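Tetraacyldisaccharide 4'-kinase (Aquifex aeolicus, PDB 4EHX) transfers the gamma-phosphate of ATP to the 4'-position of a tetraacyldisaccharide 1-phosphate, forming lipid IVA in the last step of that glycolipid's pathway. Local coordinates at residues R66-S71 with S112-E117; L34-I39 with E133-D138. All coordinates share one frame; numbering follows the deposited sequence. Where two conformers were deposited one is given.

Interaction 1. Residues R66-S71 with S112-E117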
ATOM      1  N   ARG A  66     -12.250  13.128   9.226  1.00 24.92           N
ATOM      2  CA  ARG A  66     -11.477  13.760   8.168  1.00 22.92           C
ATOM      3  C   ARG A  66     -10.094  13.116   8.150  1.00 25.03           C
ATOM      4  O   ARG A  66      -9.293  13.339   9.056  1.00 20.83           O
ATOM      5  CB  ARG A  66     -11.385  15.269   8.404  1.00 22.45           C
ATOM      6  CG  ARG A  66     -12.754  15.969   8.323  1.00 30.08           C
ATOM      7  CD  ARG A  66     -12.683  17.408   8.841  1.00 31.23           C
ATOM      8  NE  ARG A  66     -11.848  18.266   8.001  1.00 32.64           N
ATOM      9  CZ  ARG A  66     -12.269  18.862   6.885  1.00 39.83           C
ATOM     10  NH1 ARG A  66     -13.513  18.677   6.463  1.00 40.92           N
ATOM     11  NH2 ARG A  66     -11.446  19.634   6.182  1.00 35.85           N
ATOM     12  N   VAL A  67      -9.827  12.306   7.124  1.00 19.82           N
ATOM     13  CA  VAL A  67      -8.606  11.484   7.074  1.00 19.98           C
ATOM     14  C   VAL A  67      -7.591  12.046   6.086  1.00 21.13           C
ATOM     15  O   VAL A  67      -7.945  12.501   4.989  1.00 20.25           O
ATOM     16  CB  VAL A  67      -8.968  10.039   6.629  1.00 22.24           C
ATOM     17  CG1 VAL A  67      -7.702   9.169   6.458  1.00 20.22           C
ATOM     18  CG2 VAL A  67      -9.979   9.409   7.599  1.00 22.46           C
ATOM     19  N   CYS A  68      -6.320  12.007   6.463  1.00 19.89           N
ATOM     20  CA  CYS A  68      -5.259  12.362   5.538  1.00 18.40           C
ATOM     21  C   CYS A  68      -4.202  11.281   5.552  1.00 18.95           C
ATOM     22  O   CYS A  68      -3.714  10.899   6.615  1.00 19.55           O
ATOM     23  CB  CYS A  68      -4.639  13.713   5.907  1.00 17.40           C
ATOM     24  SG  CYS A  68      -3.365  14.288   4.763  1.00 22.51           S
ATOM     25  N   ILE A  69      -3.833  10.802   4.369  1.00 18.92           N
ATOM     26  CA  ILE A  69      -2.728   9.853   4.245  1.00 18.80           C
ATOM     27  C   ILE A  69      -1.414  10.621   4.140  1.00 18.31           C
ATOM     28  O   ILE A  69      -1.326  11.579   3.387  1.00 19.71           O
ATOM     29  CB  ILE A  69      -2.845   9.016   2.952  1.00 21.08           C
ATOM     30  CG1 ILE A  69      -4.227   8.369   2.835  1.00 24.23           C
ATOM     31  CG2 ILE A  69      -1.679   7.999   2.856  1.00 18.08           C
ATOM     32  CD1 ILE A  69      -4.577   7.462   3.965  1.00 22.78           C
ATOM     33  N   LEU A  70      -0.400  10.202   4.896  1.00 18.58           N
ATOM     34  CA  LEU A  70       0.933  10.768   4.752  1.00 16.93           C
ATOM     35  C   LEU A  70       1.770   9.716   4.066  1.00 20.43           C
ATOM     36  O   LEU A  70       2.087   8.677   4.663  1.00 19.19           O
ATOM     37  CB  LEU A  70       1.552  11.119   6.126  1.00 17.85           C
ATOM     38  CG  LEU A  70       0.770  12.116   6.981  1.00 23.14           C
ATOM     39  CD1 LEU A  70       1.510  12.373   8.325  1.00 19.75           C
ATOM     40  CD2 LEU A  70       0.590  13.434   6.208  1.00 24.44           C
ATOM     41  N   SER A  71       2.091   9.984   2.805  1.00 19.41           N
ATOM     42  CA  SER A  71       2.839   9.058   1.966  0.50 23.35           C
ATOM     43  C   SER A  71       4.263   9.584   1.726  1.00 25.47           C
ATOM     44  O   SER A  71       4.492  10.793   1.741  1.00 26.09           O
ATOM     45  CB  SER A  71       2.087   8.893   0.642  0.50 23.51           C
ATOM     46  OG  SER A  71       2.440   7.704  -0.024  0.50 21.54           O
ATOM     47  N   SER A 112      -7.725  12.842   2.022  1.00 19.46           N
ATOM     48  CA  SER A 112      -6.602  13.643   1.545  1.00 18.97           C
ATOM     49  C   SER A 112      -5.315  12.812   1.486  1.00 16.66           C
ATOM     50  O   SER A 112      -5.165  11.843   2.218  1.00 18.79           O
ATOM     51  CB  SER A 112      -6.392  14.892   2.416  1.00 22.65           C
ATOM     52  OG  SER A 112      -7.522  15.756   2.368  1.00 23.38           O
ATOM     53  N   VAL A 113      -4.406  13.195   0.597  1.00 19.38           N
ATOM     54  CA  VAL A 113      -3.109  12.528   0.470  1.00 22.29           C
ATOM     55  C   VAL A 113      -2.026  13.586   0.373  1.00 23.88           C
ATOM     56  O   VAL A 113      -2.108  14.529  -0.429  1.00 19.98           O
ATOM     57  CB  VAL A 113      -3.036  11.623  -0.771  1.00 23.70           C
ATOM     58  CG1 VAL A 113      -1.630  11.001  -0.908  1.00 19.55           C
ATOM     59  CG2 VAL A 113      -4.096  10.536  -0.691  1.00 18.82           C
ATOM     60  N   VAL A 114      -1.014  13.434   1.209  1.00 18.43           N
ATOM     61  CA  VAL A 114       0.126  14.338   1.205  1.00 20.65           C
ATOM     62  C   VAL A 114       1.399  13.509   1.038  1.00 20.58           C
ATOM     63  O   VAL A 114       1.562  12.471   1.679  1.00 23.72           O
ATOM     64  CB  VAL A 114       0.165  15.176   2.516  1.00 24.49           C
ATOM     65  CG1 VAL A 114       1.520  15.862   2.687  1.00 26.99           C
ATOM     66  CG2 VAL A 114      -0.995  16.185   2.529  1.00 22.32           C
ATOM     67  N   ALA A 115       2.270  13.951   0.131  1.00 23.22           N
ATOM     68  CA  ALA A 115       3.539  13.283  -0.105  1.00 25.10           C
ATOM     69  C   ALA A 115       4.656  14.116   0.521  1.00 23.80           C
ATOM     70  O   ALA A 115       4.795  15.308   0.244  1.00 25.03           O
ATOM     71  CB  ALA A 115       3.785  13.101  -1.615  1.00 26.94           C
ATOM     72  N   SER A 116       5.444  13.479   1.372  1.00 22.15           N
ATOM     73  CA  SER A 116       6.543  14.159   2.020  1.00 24.54           C
ATOM     74  C   SER A 116       7.461  13.094   2.595  1.00 23.67           C
ATOM     75  O   SER A 116       7.017  12.231   3.338  1.00 24.45           O
ATOM     76  CB  SER A 116       5.984  15.039   3.142  1.00 30.85           C
ATOM     77  OG  SER A 116       6.976  15.868   3.693  1.00 31.68           O
ATOM     78  N   GLU A 117       8.740  13.138   2.231  1.00 22.15           N
ATOM     79  CA  GLU A 117       9.726  12.231   2.818  1.00 23.77           C
ATOM     80  C   GLU A 117       9.677  12.304   4.350  1.00 25.07           C
ATOM     81  O   GLU A 117       9.668  11.278   5.054  1.00 25.74           O
ATOM     82  CB  GLU A 117      11.119  12.642   2.336  1.00 35.32           C
ATOM     83  CG  GLU A 117      12.228  11.692   2.730  1.00 59.39           C
ATOM     84  CD  GLU A 117      12.300  10.489   1.816  1.00 82.29           C
ATOM     85  OE1 GLU A 117      11.806  10.580   0.669  1.00 83.74           O
ATOM     86  OE2 GLU A 117      12.848   9.452   2.247  1.00 93.21           O
TER
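The carbonyl oxygen of Ser112 takes the shortest bond here, from Ile69 N to Ser112 O at 2.7 Å, and is also touched by a C-H: Cys68 CA lies 3.4 Å from Ser112 O. The Ile69 N-H points almost straight at this oxygen, although the donor is tilted 32° from the carbonyl plane. Four more backbone bonds, Ser112 N to Val67 O, Val114 N to Ile69 O, Ser71 N to Val114 O and Ser116 N to Ser71 O, continue the alternation of a parallel strand pair in the core of the P-loop kinase fold. Side chains therefore divide by face. On one, Cys68 SG sits anti to its own N (chi1 -177°), which carries the sulfur along the sheet to 3.8 Å from Val114 CG2. Farther on, Leu70 CD2 meets Val114 CB at 4.1 Å, the two side chains lying alongside. On the other face Ile69 and Val113 likewise point the same way, with Val113 CG2 packed against Ile69 CB and CG1. Beta-branched Ile69, Val113 and Val114 suit strands because branching at CB favours extended backbone and spreads two arms over the sheet. Among the serines, Ser112 OG is hydrogen-bonded to Tyr87 N and Ser71 OG to Asp138 OD2; the Ser71 side chain lies about 6 Å from that of Lys51 in the predicted ATP site. Helix 119-130 covers the Cys68–Val114 face, while strand 134-138 flanks 67-71 and antiparallel strand 81-86 flanks 112-116.

Interaction 2. Residues L34-I39 with E133-D138; sequences LPVPVI and EVFILD
Val38 and Phe135, and next to them Ile39 and Ile136, pair in parallel within the core sheet of this P-loop kinase; strand 38-43 leads toward the predicted ATP-binding loop at Ser45–Thr52. Three backbone bonds join the segments: Phe135 N to Pro37 O, Ile39 N to Phe135 O, and Leu137 N to Ile39 O with the donor in the carbonyl plane. The middle one, Ile39 N to Phe135 O at 2.9 Å, is nearly straight at 178°. Proline suits position 37 because only its carbonyl is needed here, and it lacks an N-H. C-H groups support the same oxygens, as where Ile136 CA comes within 3.2 Å of Ile39 O. Apolar packing differs on the two faces. Ile39 and Ile136 both rest on Leu58 of helix 51-61, and Ile39 CD1 reaches Val134 CG2. On the other face Val38 CG1 meets Leu137 CD2 at 3.7 Å. The Phe135 ring is large enough to bridge to the loop before the strand, where Leu34 CD1 lies 3.9 Å from Phe135 CD2. The Val36 side chain crosses that of Phe135 at about a right angle; Val36 CG2, set between its own N and carbonyl carbon, lies tightly, 3.3 Å from Phe135 CE2.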
ATOM      1  N   LEU A  34       2.691  14.754  16.325  1.00 23.55           N
ATOM      2  CA  LEU A  34       1.608  15.580  15.777  1.00 21.43           C
ATOM      3  C   LEU A  34       0.451  15.684  16.774  1.00 23.82           C
ATOM      4  O   LEU A  34       0.245  14.777  17.588  1.00 25.66           O
ATOM      5  CB  LEU A  34       1.115  15.014  14.441  1.00 20.62           C
ATOM      6  CG  LEU A  34       2.114  15.166  13.287  1.00 23.70           C
ATOM      7  CD1 LEU A  34       1.709  14.273  12.110  1.00 21.82           C
ATOM      8  CD2 LEU A  34       2.228  16.635  12.842  1.00 24.15           C
ATOM      9  N   PRO A  35      -0.298  16.805  16.728  1.00 26.94           N
ATOM     10  CA  PRO A  35      -1.375  17.070  17.693  1.00 30.22           C
ATOM     11  C   PRO A  35      -2.699  16.385  17.364  1.00 37.04           C
ATOM     12  O   PRO A  35      -3.686  16.673  18.035  1.00 34.73           O
ATOM     13  CB  PRO A  35      -1.542  18.593  17.616  1.00 29.85           C
ATOM     14  CG  PRO A  35      -1.180  18.922  16.201  1.00 33.77           C
ATOM     15  CD  PRO A  35      -0.028  17.975  15.873  1.00 24.69           C
ATOM     16  N   VAL A  36      -2.741  15.517  16.355  1.00 22.21           N
ATOM     17  CA  VAL A  36      -3.913  14.665  16.165  1.00 21.03           C
ATOM     18  C   VAL A  36      -3.426  13.219  16.104  1.00 24.76           C
ATOM     19  O   VAL A  36      -2.242  12.988  15.949  1.00 22.92           O
ATOM     20  CB  VAL A  36      -4.713  15.014  14.872  1.00 29.11           C
ATOM     21  CG1 VAL A  36      -5.256  16.434  14.936  1.00 31.32           C
ATOM     22  CG2 VAL A  36      -3.852  14.818  13.614  1.00 23.33           C
ATOM     23  N   PRO A  37      -4.342  12.250  16.216  1.00 21.91           N
ATOM     24  CA  PRO A  37      -3.962  10.833  16.160  1.00 20.58           C
ATOM     25  C   PRO A  37      -3.302  10.410  14.837  1.00 16.51           C
ATOM     26  O   PRO A  37      -3.639  10.913  13.749  1.00 19.03           O
ATOM     27  CB  PRO A  37      -5.294  10.100  16.362  1.00 25.74           C
ATOM     28  CG  PRO A  37      -6.156  11.085  17.106  1.00 26.96           C
ATOM     29  CD  PRO A  37      -5.774  12.425  16.528  1.00 28.80           C
ATOM     30  N   VAL A  38      -2.316   9.522  14.974  1.00 19.43           N
ATOM     31  CA  VAL A  38      -1.556   8.984  13.864  1.00 19.57           C
ATOM     32  C   VAL A  38      -1.584   7.461  13.948  1.00 20.32           C
ATOM     33  O   VAL A  38      -1.204   6.862  14.963  1.00 21.61           O
ATOM     34  CB  VAL A  38      -0.084   9.461  13.906  1.00 19.38           C
ATOM     35  CG1 VAL A  38       0.716   8.804  12.783  1.00 19.71           C
ATOM     36  CG2 VAL A  38      -0.033  10.992  13.796  1.00 16.36           C
ATOM     37  N   ILE A  39      -2.059   6.841  12.878  1.00 15.65           N
ATOM     38  CA  ILE A  39      -2.045   5.399  12.763  1.00 18.77           C
ATOM     39  C   ILE A  39      -1.040   5.069  11.674  1.00 20.79           C
ATOM     40  O   ILE A  39      -1.105   5.630  10.594  1.00 22.73           O
ATOM     41  CB  ILE A  39      -3.411   4.875  12.325  1.00 19.98           C
ATOM     42  CG1 ILE A  39      -4.497   5.308  13.323  1.00 22.62           C
ATOM     43  CG2 ILE A  39      -3.372   3.338  12.167  1.00 16.75           C
ATOM     44  CD1 ILE A  39      -5.940   5.128  12.782  1.00 22.82           C
ATOM     45  N   GLU A 133      -8.603  15.142  10.934  1.00 23.06           N
ATOM     46  CA  GLU A 133      -8.803  14.660  12.294  1.00 22.70           C
ATOM     47  C   GLU A 133      -7.902  13.477  12.639  1.00 22.50           C
ATOM     48  O   GLU A 133      -7.715  13.165  13.803  1.00 22.26           O
ATOM     49  CB  GLU A 133     -10.260  14.267  12.485  1.00 23.85           C
ATOM     50  CG  GLU A 133     -11.159  15.477  12.465  1.00 25.94           C
ATOM     51  CD  GLU A 133     -12.624  15.113  12.419  1.00 31.04           C
ATOM     52  OE1 GLU A 133     -13.021  14.346  11.524  1.00 26.41           O
ATOM     53  OE2 GLU A 133     -13.368  15.594  13.290  1.00 36.36           O
ATOM     54  N   VAL A 134      -7.376  12.801  11.623  1.00 18.40           N
ATOM     55  CA  VAL A 134      -6.509  11.641  11.856  1.00 19.67           C
ATOM     56  C   VAL A 134      -5.596  11.446  10.657  1.00 20.26           C
ATOM     57  O   VAL A 134      -5.993  11.726   9.519  1.00 20.69           O
ATOM     58  CB  VAL A 134      -7.342  10.350  12.127  1.00 20.28           C
ATOM     59  CG1 VAL A 134      -8.318  10.062  10.952  1.00 18.38           C
ATOM     60  CG2 VAL A 134      -6.424   9.150  12.403  1.00 18.89           C
ATOM     61  N   PHE A 135      -4.362  11.007  10.905  1.00 19.04           N
ATOM     62  CA  PHE A 135      -3.436  10.663   9.835  1.00 19.31           C
ATOM     63  C   PHE A 135      -3.211   9.167   9.750  1.00 20.35           C
ATOM     64  O   PHE A 135      -3.164   8.473  10.766  1.00 18.57           O
ATOM     65  CB  PHE A 135      -2.066  11.300  10.062  1.00 14.47           C
ATOM     66  CG  PHE A 135      -2.068  12.774   9.925  1.00 21.30           C
ATOM     67  CD1 PHE A 135      -2.156  13.359   8.669  1.00 17.25           C
ATOM     68  CD2 PHE A 135      -1.956  13.585  11.049  1.00 19.77           C
ATOM     69  CE1 PHE A 135      -2.142  14.748   8.529  1.00 21.41           C
ATOM     70  CE2 PHE A 135      -1.942  14.970  10.921  1.00 20.31           C
ATOM     71  CZ  PHE A 135      -2.032  15.548   9.654  1.00 23.84           C
ATOM     72  N   ILE A 136      -3.067   8.672   8.526  1.00 19.53           N
ATOM     73  CA  ILE A 136      -2.624   7.300   8.332  1.00 13.62           C
ATOM     74  C   ILE A 136      -1.281   7.379   7.610  1.00 17.20           C
ATOM     75  O   ILE A 136      -1.168   8.033   6.567  1.00 16.51           O
ATOM     76  CB  ILE A 136      -3.614   6.494   7.458  1.00 16.06           C
ATOM     77  CG1 ILE A 136      -4.971   6.319   8.165  1.00 20.29           C
ATOM     78  CG2 ILE A 136      -3.021   5.141   7.078  1.00 16.21           C
ATOM     79  CD1 ILE A 136      -6.083   5.861   7.197  1.00 17.85           C
ATOM     80  N   LEU A 137      -0.261   6.726   8.155  1.00 15.09           N
ATOM     81  CA  LEU A 137       0.998   6.667   7.432  1.00 16.70           C
ATOM     82  C   LEU A 137       0.892   5.442   6.546  1.00 22.75           C
ATOM     83  O   LEU A 137       0.685   4.319   7.030  1.00 22.87           O
ATOM     84  CB  LEU A 137       2.197   6.486   8.381  1.00 17.40           C
ATOM     85  CG  LEU A 137       2.253   7.353   9.645  1.00 20.81           C
ATOM     86  CD1 LEU A 137       3.616   7.162  10.360  1.00 22.48           C
ATOM     87  CD2 LEU A 137       2.052   8.831   9.300  1.00 23.48           C
ATOM     88  N   ASP A 138       1.003   5.631   5.243  1.00 17.76           N
ATOM     89  CA  ASP A 138       1.093   4.449   4.420  1.00 23.69           C
ATOM     90  C   ASP A 138       2.592   4.123   4.381  1.00 20.84           C
ATOM     91  O   ASP A 138       3.439   4.963   4.063  1.00 35.52           O
ATOM     92  CB  ASP A 138       0.427   4.612   3.049  1.00 36.89           C
ATOM     93  CG  ASP A 138       1.223   5.464   2.114  1.00 41.48           C
ATOM     94  OD1 ASP A 138       2.079   6.207   2.613  1.00 41.25           O
ATOM     95  OD2 ASP A 138       0.987   5.407   0.884  1.00 32.42           O
TER

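Overall arrangement
Interactions 1 and 2 have centres about 9 Å apart and belong to one run of four parallel strands, in the order 38-43, 134-138, 67-71, 112-116. Strands 134-138 and 67-71 are neighbours, so each contact passes directly into the other, and Phe135 packs on Cys68 and Leu70. Along the chain, 34-39 comes first, then 66-71 and 112-117, with 133-138 last; spatial order thus differs from sequence order, as in P-loop folds generally. Helix 119-130 links 112-116 to 134-138 and covers one face of both contacts. Asp138 OD2 is hydrogen-bonded to Ser71 OG, tying the contacts together at the C-terminal ends of their strands; Asp138 also touches Lys51, so this end probably lies beside the predicted ATP site.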